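Local coordinates for protein Pre-mRNA-splicing factor SAD1 (Saccharomyces cerevisiae, PDB 4MSX) that promotes assembly of newly made U4 snRNA into the U4/U6 snRNP and is required for pre-mRNA splicing, although its deubiquitinase-like fold is catalytically inactive, at residues F382-R393 with G434-T442. Residues are numbered along the deposited sequence; the frame is centred on the assembly and turned at random. Where two conformers were deposited one is given.
Sequences FDRNSDHPVKNR and GDEKSHWIT
Asp435 turns its carboxylate to the start of the helically shaped turn at Pro389-Lys391 and takes two consecutive backbone N-H groups, one on each oxygen. Asp435 OD2 accepts from Val390 N at 2.7 Å, and Asp435 OD1 from Lys391 N at 2.8 Å, both through syn lone pairs and nearly straight, the second at 165°. With CG anti to the backbone N (chi1 -153°), the short aspartate side chain reaches across while its backbone stays beside His388. Proline suits the first place of the turn, since its ring holds phi near the helical value and lets the next two N-H groups point at the carboxylate; Pro389 CD lies against Asp435 OD2. An asparagine at Asp435 would probably leave one of these two N-H groups facing an amide NH2 instead of an acceptor, and the turn less firmly fixed.

The buried side of the contact is built round Val390, a branched residue whose CB sits 3.4 Å from Glu436 O while both methyls rest on Ser438 OG. Beyond it, Phe382 and Trp440 meet rim to rim, Phe382 CE2 to Trp440 CH2 at 3.7 Å, each ring edge lying near the plane of the other. Toward solvent the contact loosens: exposed Lys391 sends its extended chain away, His388 lays one ring face over Gly434 O, and the Glu436 carboxylate holds a water. Arg393 reaches out from a buried place to meet it, Arg393 NH1 and Glu436 OE1 forming a long salt bridge of 3.5 Å that the water also spans, the guanidinium and carboxylate planes 45° apart. Arg393 NH1 also donates to Val390 O, within the guanidinium plane, tying the arginine back to its type I beta turn, Val390-Arg393.

The contact joins the loop between strands 374-379 and 397-399 to the beginning of strand 438-446. Strand 409-421 pairs with that strand and supplies His419, which bonds Ser438 OG and meets both aromatic rings; Glu472 holds Arg393 NE, and Tyr194 of helix 189-203 packs on Trp440.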
ATOM      1  N   PHE A 382      -0.941  14.305  16.498  1.00 28.52           N
ATOM      2  CA  PHE A 382      -1.730  15.481  16.084  1.00 30.11           C
ATOM      3  C   PHE A 382      -2.916  15.812  16.928  1.00 38.16           C
ATOM      4  O   PHE A 382      -3.816  15.007  17.109  1.00 36.62           O
ATOM      5  CB  PHE A 382      -2.311  15.245  14.691  1.00 31.47           C
ATOM      6  CG  PHE A 382      -1.272  15.108  13.639  1.00 38.43           C
ATOM      7  CD1 PHE A 382      -0.283  16.060  13.510  1.00 33.84           C
ATOM      8  CD2 PHE A 382      -1.262  14.008  12.784  1.00 50.81           C
ATOM      9  CE1 PHE A 382       0.710  15.953  12.556  1.00 30.88           C
ATOM     10  CE2 PHE A 382      -0.279  13.884  11.811  1.00 53.68           C
ATOM     11  CZ  PHE A 382       0.724  14.850  11.709  1.00 56.57           C
ATOM     12  N   ASP A 383      -2.981  17.063  17.335  1.00 51.02           N
ATOM     13  CA  ASP A 383      -4.200  17.563  17.942  0.68 54.41           C
ATOM     14  C   ASP A 383      -4.921  18.353  16.821  1.00 56.99           C
ATOM     15  O   ASP A 383      -4.658  19.538  16.610  1.00 54.48           O
ATOM     16  CB  ASP A 383      -3.856  18.380  19.213  0.68 52.36           C
ATOM     17  CG  ASP A 383      -5.062  19.119  19.800  0.68 55.52           C
ATOM     18  OD1 ASP A 383      -6.229  18.810  19.445  0.68 54.63           O
ATOM     19  OD2 ASP A 383      -4.816  20.002  20.639  0.68 66.85           O
ATOM     20  N   ARG A 384      -5.811  17.659  16.081  1.00 47.85           N
ATOM     21  CA  ARG A 384      -6.461  18.246  14.898  0.53 57.25           C
ATOM     22  C   ARG A 384      -7.485  19.312  15.246  1.00 60.89           C
ATOM     23  O   ARG A 384      -7.818  20.150  14.402  1.00 58.85           O
ATOM     24  CB  ARG A 384      -7.168  17.182  14.063  0.53 58.45           C
ATOM     25  CG  ARG A 384      -6.282  16.063  13.658  0.53 56.25           C
ATOM     26  CD  ARG A 384      -5.356  16.427  12.524  0.53 52.09           C
ATOM     27  NE  ARG A 384      -5.264  15.298  11.605  0.53 50.46           N
ATOM     28  CZ  ARG A 384      -4.444  15.230  10.562  0.53 52.64           C
ATOM     29  NH1 ARG A 384      -3.626  16.247  10.289  0.53 51.52           N
ATOM     30  NH2 ARG A 384      -4.483  14.153   9.775  0.53 32.02           N
ATOM     31  N   ASN A 385      -8.001  19.265  16.482  1.00 55.17           N
ATOM     32  CA  ASN A 385      -8.902  20.310  16.975  1.00 66.96           C
ATOM     33  C   ASN A 385      -8.190  21.388  17.789  1.00 55.11           C
ATOM     34  O   ASN A 385      -8.638  21.755  18.866  1.00 63.02           O
ATOM     35  CB  ASN A 385     -10.038  19.711  17.794  1.00 51.98           C
ATOM     36  CG  ASN A 385     -11.001  18.937  16.945  1.00 62.90           C
ATOM     37  OD1 ASN A 385     -11.353  19.342  15.817  1.00 61.93           O
ATOM     38  ND2 ASN A 385     -11.423  17.799  17.459  1.00 65.66           N
ATOM     39  N   SER A 386      -7.058  21.847  17.284  1.00 52.62           N
ATOM     40  CA  SER A 386      -6.465  23.078  17.738  1.00 49.24           C
ATOM     41  C   SER A 386      -5.805  23.720  16.535  1.00 56.79           C
ATOM     42  O   SER A 386      -5.717  23.124  15.454  1.00 53.80           O
ATOM     43  CB  SER A 386      -5.471  22.825  18.868  1.00 60.15           C
ATOM     44  OG  SER A 386      -4.793  21.583  18.663  1.00 80.92           O
ATOM     45  N   ASP A 387      -5.386  24.962  16.700  1.00 48.38           N
ATOM     46  CA  ASP A 387      -4.800  25.703  15.594  1.00 65.13           C
ATOM     47  C   ASP A 387      -3.449  25.102  15.167  1.00 61.44           C
ATOM     48  O   ASP A 387      -2.703  24.577  16.023  1.00 54.70           O
ATOM     49  CB  ASP A 387      -4.624  27.165  16.007  1.00 70.78           C
ATOM     50  CG  ASP A 387      -3.898  27.968  14.957  1.00 94.78           C
ATOM     51  OD1 ASP A 387      -4.496  28.186  13.871  1.00 83.49           O
ATOM     52  OD2 ASP A 387      -2.729  28.361  15.217  1.00 97.34           O
ATOM     53  N   HIS A 388      -3.164  25.192  13.856  1.00 48.32           N
ATOM     54  CA  HIS A 388      -1.935  24.662  13.225  1.00 46.30           C
ATOM     55  C   HIS A 388      -1.525  23.312  13.796  1.00 42.41           C
ATOM     56  O   HIS A 388      -0.423  23.177  14.386  1.00 39.24           O
ATOM     57  CB  HIS A 388      -0.731  25.599  13.404  1.00 50.31           C
ATOM     58  CG  HIS A 388      -0.882  26.924  12.736  1.00 68.86           C
ATOM     59  ND1 HIS A 388      -1.676  27.110  11.626  1.00 75.05           N
ATOM     60  CD2 HIS A 388      -0.343  28.131  13.025  1.00 81.40           C
ATOM     61  CE1 HIS A 388      -1.615  28.377  11.257  1.00 78.39           C
ATOM     62  NE2 HIS A 388      -0.813  29.017  12.090  1.00 87.60           N
ATOM     63  N   PRO A 389      -2.374  22.300  13.603  1.00 41.93           N
ATOM     64  CA  PRO A 389      -2.116  20.951  14.163  1.00 39.76           C
ATOM     65  C   PRO A 389      -0.751  20.340  13.781  1.00 32.55           C
ATOM     66  O   PRO A 389      -0.134  19.600  14.590  1.00 35.76           O
ATOM     67  CB  PRO A 389      -3.227  20.077  13.550  1.00 47.47           C
ATOM     68  CG  PRO A 389      -4.120  20.983  12.758  1.00 47.98           C
ATOM     69  CD  PRO A 389      -3.499  22.341  12.649  1.00 47.11           C
ATOM     70  N   VAL A 390      -0.289  20.567  12.554  1.00 35.99           N
ATOM     71  CA  VAL A 390       0.975  19.971  12.146  1.00 34.41           C
ATOM     72  C   VAL A 390       2.114  20.657  12.860  1.00 35.78           C
ATOM     73  O   VAL A 390       2.903  20.018  13.572  1.00 33.49           O
ATOM     74  CB  VAL A 390       1.164  19.996  10.606  1.00 41.01           C
ATOM     75  CG1 VAL A 390       2.471  19.302  10.196  1.00 37.24           C
ATOM     76  CG2 VAL A 390      -0.019  19.298   9.928  1.00 43.19           C
ATOM     77  N   LYS A 391       2.196  21.976  12.733  1.00 37.87           N
ATOM     78  CA  LYS A 391       3.270  22.707  13.425  1.00 35.36           C
ATOM     79  C   LYS A 391       3.319  22.442  14.932  1.00 30.29           C
ATOM     80  O   LYS A 391       4.392  22.353  15.530  1.00 34.72           O
ATOM     81  CB  LYS A 391       3.078  24.222  13.232  1.00 45.33           C
ATOM     82  CG  LYS A 391       4.221  25.036  13.772  1.00 44.86           C
ATOM     83  CD  LYS A 391       4.095  26.496  13.266  1.00 63.73           C
ATOM     84  CE  LYS A 391       5.379  27.301  13.514  1.00 74.36           C
ATOM     85  NZ  LYS A 391       5.384  28.642  12.816  1.00 76.61           N
ATOM     86  N   ASN A 392       2.137  22.372  15.560  1.00 29.02           N
ATOM     87  CA  ASN A 392       2.045  22.190  17.003  1.00 34.66           C
ATOM     88  C   ASN A 392       1.979  20.724  17.463  1.00 36.96           C
ATOM     89  O   ASN A 392       1.577  20.441  18.594  1.00 29.08           O
ATOM     90  CB  ASN A 392       0.821  22.960  17.504  1.00 35.47           C
ATOM     91  CG  ASN A 392       1.043  24.457  17.385  1.00 39.47           C
ATOM     92  OD1 ASN A 392       2.122  24.923  17.728  1.00 40.94           O
ATOM     93  ND2 ASN A 392       0.104  25.163  16.777  1.00 39.54           N
ATOM     94  N   ARG A 393       2.381  19.810  16.586  1.00 31.78           N
ATOM     95  CA  ARG A 393       2.271  18.372  16.875  0.87 31.74           C
ATOM     96  C   ARG A 393       3.213  17.933  18.010  1.00 34.55           C
ATOM     97  O   ARG A 393       4.204  18.608  18.339  1.00 30.34           O
ATOM     98  CB  ARG A 393       2.616  17.544  15.621  0.87 31.58           C
ATOM     99  CG  ARG A 393       4.105  17.532  15.318  0.87 32.67           C
ATOM    100  CD  ARG A 393       4.396  16.978  13.879  0.87 31.28           C
ATOM    101  NE  ARG A 393       5.827  17.002  13.580  0.87 30.40           N
ATOM    102  CZ  ARG A 393       6.489  18.101  13.216  0.87 37.98           C
ATOM    103  NH1 ARG A 393       5.851  19.280  13.070  0.87 36.29           N
ATOM    104  NH2 ARG A 393       7.776  18.016  12.970  0.87 39.65           N
ATOM    105  N   GLY A 434      -0.286  29.910   7.392  1.00 65.77           N
ATOM    106  CA  GLY A 434      -1.020  28.660   7.555  1.00 67.52           C
ATOM    107  C   GLY A 434      -0.083  27.542   8.063  1.00 63.77           C
ATOM    108  O   GLY A 434       1.067  27.810   8.429  1.00 54.14           O
ATOM    109  N   ASP A 435      -0.562  26.297   8.082  1.00 57.30           N
ATOM    110  CA  ASP A 435       0.159  25.219   8.796  1.00 46.36           C
ATOM    111  C   ASP A 435       1.359  24.672   8.028  1.00 46.20           C
ATOM    112  O   ASP A 435       1.478  24.868   6.824  1.00 73.88           O
ATOM    113  CB  ASP A 435      -0.810  24.074   9.106  1.00 49.90           C
ATOM    114  CG  ASP A 435      -0.393  23.253  10.340  1.00 46.61           C
ATOM    115  OD1 ASP A 435       0.719  23.482  10.899  1.00 36.79           O
ATOM    116  OD2 ASP A 435      -1.190  22.379  10.737  1.00 42.03           O
ATOM    117  N   GLU A 436       2.235  23.953   8.721  1.00 48.01           N
ATOM    118  CA  GLU A 436       3.236  23.140   8.020  1.00 39.87           C
ATOM    119  C   GLU A 436       2.513  21.975   7.286  1.00 36.51           C
ATOM    120  O   GLU A 436       1.371  21.634   7.630  1.00 37.62           O
ATOM    121  CB  GLU A 436       4.294  22.641   8.987  1.00 48.10           C
ATOM    122  CG  GLU A 436       5.203  23.759   9.486  1.00 56.62           C
ATOM    123  CD  GLU A 436       6.229  23.289  10.520  1.00 65.21           C
ATOM    124  OE1 GLU A 436       5.929  22.346  11.286  1.00 56.02           O
ATOM    125  OE2 GLU A 436       7.339  23.858  10.562  1.00 61.87           O
ATOM    126  N   LYS A 437       3.152  21.429   6.257  1.00 41.42           N
ATOM    127  CA  LYS A 437       2.561  20.338   5.482  1.00 38.80           C
ATOM    128  C   LYS A 437       3.207  18.987   5.844  1.00 37.47           C
ATOM    129  O   LYS A 437       4.429  18.874   5.979  1.00 36.71           O
ATOM    130  CB  LYS A 437       2.727  20.542   3.986  1.00 44.97           C
ATOM    131  CG  LYS A 437       1.723  19.688   3.213  1.00 70.56           C
ATOM    132  CD  LYS A 437       2.144  19.348   1.791  1.00 90.06           C
ATOM    133  CE  LYS A 437       1.260  18.232   1.243  1.00 85.49           C
ATOM    134  NZ  LYS A 437      -0.193  18.591   1.378  1.00 66.64           N
ATOM    135  N   SER A 438       2.371  17.970   5.985  1.00 33.76           N
ATOM    136  CA  SER A 438       2.880  16.602   6.318  1.00 32.60           C
ATOM    137  C   SER A 438       3.324  15.850   5.065  1.00 37.68           C
ATOM    138  O   SER A 438       2.633  15.895   4.034  1.00 37.69           O
ATOM    139  CB  SER A 438       1.755  15.819   6.969  1.00 36.57           C
ATOM    140  OG  SER A 438       1.408  16.353   8.256  1.00 31.44           O
ATOM    141  N   HIS A 439       4.444  15.132   5.148  1.00 35.16           N
ATOM    142  CA  HIS A 439       4.872  14.209   4.108  1.00 33.13           C
ATOM    143  C   HIS A 439       5.100  12.863   4.828  1.00 34.37           C
ATOM    144  O   HIS A 439       5.552  12.841   5.989  1.00 32.11           O
ATOM    145  CB  HIS A 439       6.156  14.717   3.465  1.00 33.76           C
ATOM    146  CG  HIS A 439       6.819  13.755   2.515  1.00 41.20           C
ATOM    147  ND1 HIS A 439       6.140  13.089   1.503  1.00 43.99           N
ATOM    148  CD2 HIS A 439       8.118  13.367   2.415  1.00 37.18           C
ATOM    149  CE1 HIS A 439       6.990  12.317   0.843  1.00 44.06           C
ATOM    150  NE2 HIS A 439       8.196  12.469   1.372  1.00 41.69           N
ATOM    151  N   TRP A 440       4.813  11.760   4.146  1.00 27.95           N
ATOM    152  CA  TRP A 440       4.816  10.432   4.817  1.00 28.10           C
ATOM    153  C   TRP A 440       5.789   9.536   4.080  1.00 32.01           C
ATOM    154  O   TRP A 440       5.770   9.461   2.839  1.00 29.84           O
ATOM    155  CB  TRP A 440       3.384   9.833   4.774  1.00 27.25           C
ATOM    156  CG  TRP A 440       2.370  10.731   5.445  1.00 26.81           C
ATOM    157  CD1 TRP A 440       1.432  11.567   4.855  1.00 24.51           C
ATOM    158  CD2 TRP A 440       2.218  10.874   6.859  1.00 22.07           C
ATOM    159  NE1 TRP A 440       0.717  12.214   5.850  1.00 26.47           N
ATOM    160  CE2 TRP A 440       1.204  11.822   7.083  1.00 25.06           C
ATOM    161  CE3 TRP A 440       2.873  10.285   7.956  1.00 24.49           C
ATOM    162  CZ2 TRP A 440       0.800  12.195   8.361  1.00 28.30           C
ATOM    163  CZ3 TRP A 440       2.474  10.632   9.232  1.00 27.64           C
ATOM    164  CH2 TRP A 440       1.444  11.596   9.434  1.00 28.81           C
ATOM    165  N   ILE A 441       6.638   8.844   4.825  1.00 25.16           N
ATOM    166  CA  ILE A 441       7.527   7.892   4.164  0.51 30.44           C
ATOM    167  C   ILE A 441       7.452   6.568   4.908  1.00 25.58           C
ATOM    168  O   ILE A 441       7.016   6.498   6.058  1.00 29.49           O
ATOM    169  CB  ILE A 441       8.962   8.400   4.104  0.51 32.20           C
ATOM    170  CG1 ILE A 441       9.527   8.490   5.512  0.51 28.59           C
ATOM    171  CG2 ILE A 441       9.027   9.808   3.400  0.51 36.04           C
ATOM    172  CD1 ILE A 441      10.975   8.944   5.540  0.51 38.01           C
ATOM    173  N   THR A 442       7.815   5.499   4.210  1.00 22.10           N
ATOM    174  CA  THR A 442       7.504   4.152   4.736  1.00 24.67           C
ATOM    175  C   THR A 442       8.784   3.364   4.774  1.00 29.61           C
ATOM    176  O   THR A 442       9.500   3.306   3.780  1.00 31.82           O
ATOM    177  CB  THR A 442       6.476   3.440   3.813  1.00 34.13           C
ATOM    178  OG1 THR A 442       5.356   4.314   3.651  1.00 36.50           O
ATOM    179  CG2 THR A 442       5.984   2.061   4.396  1.00 24.90           C
TER
HETATM  180  O   HOH W   1      -1.280  15.745   8.236  1.00 46.95           O
HETATM  181  O   HOH W   2       8.190  21.183  12.344  1.00 57.66           O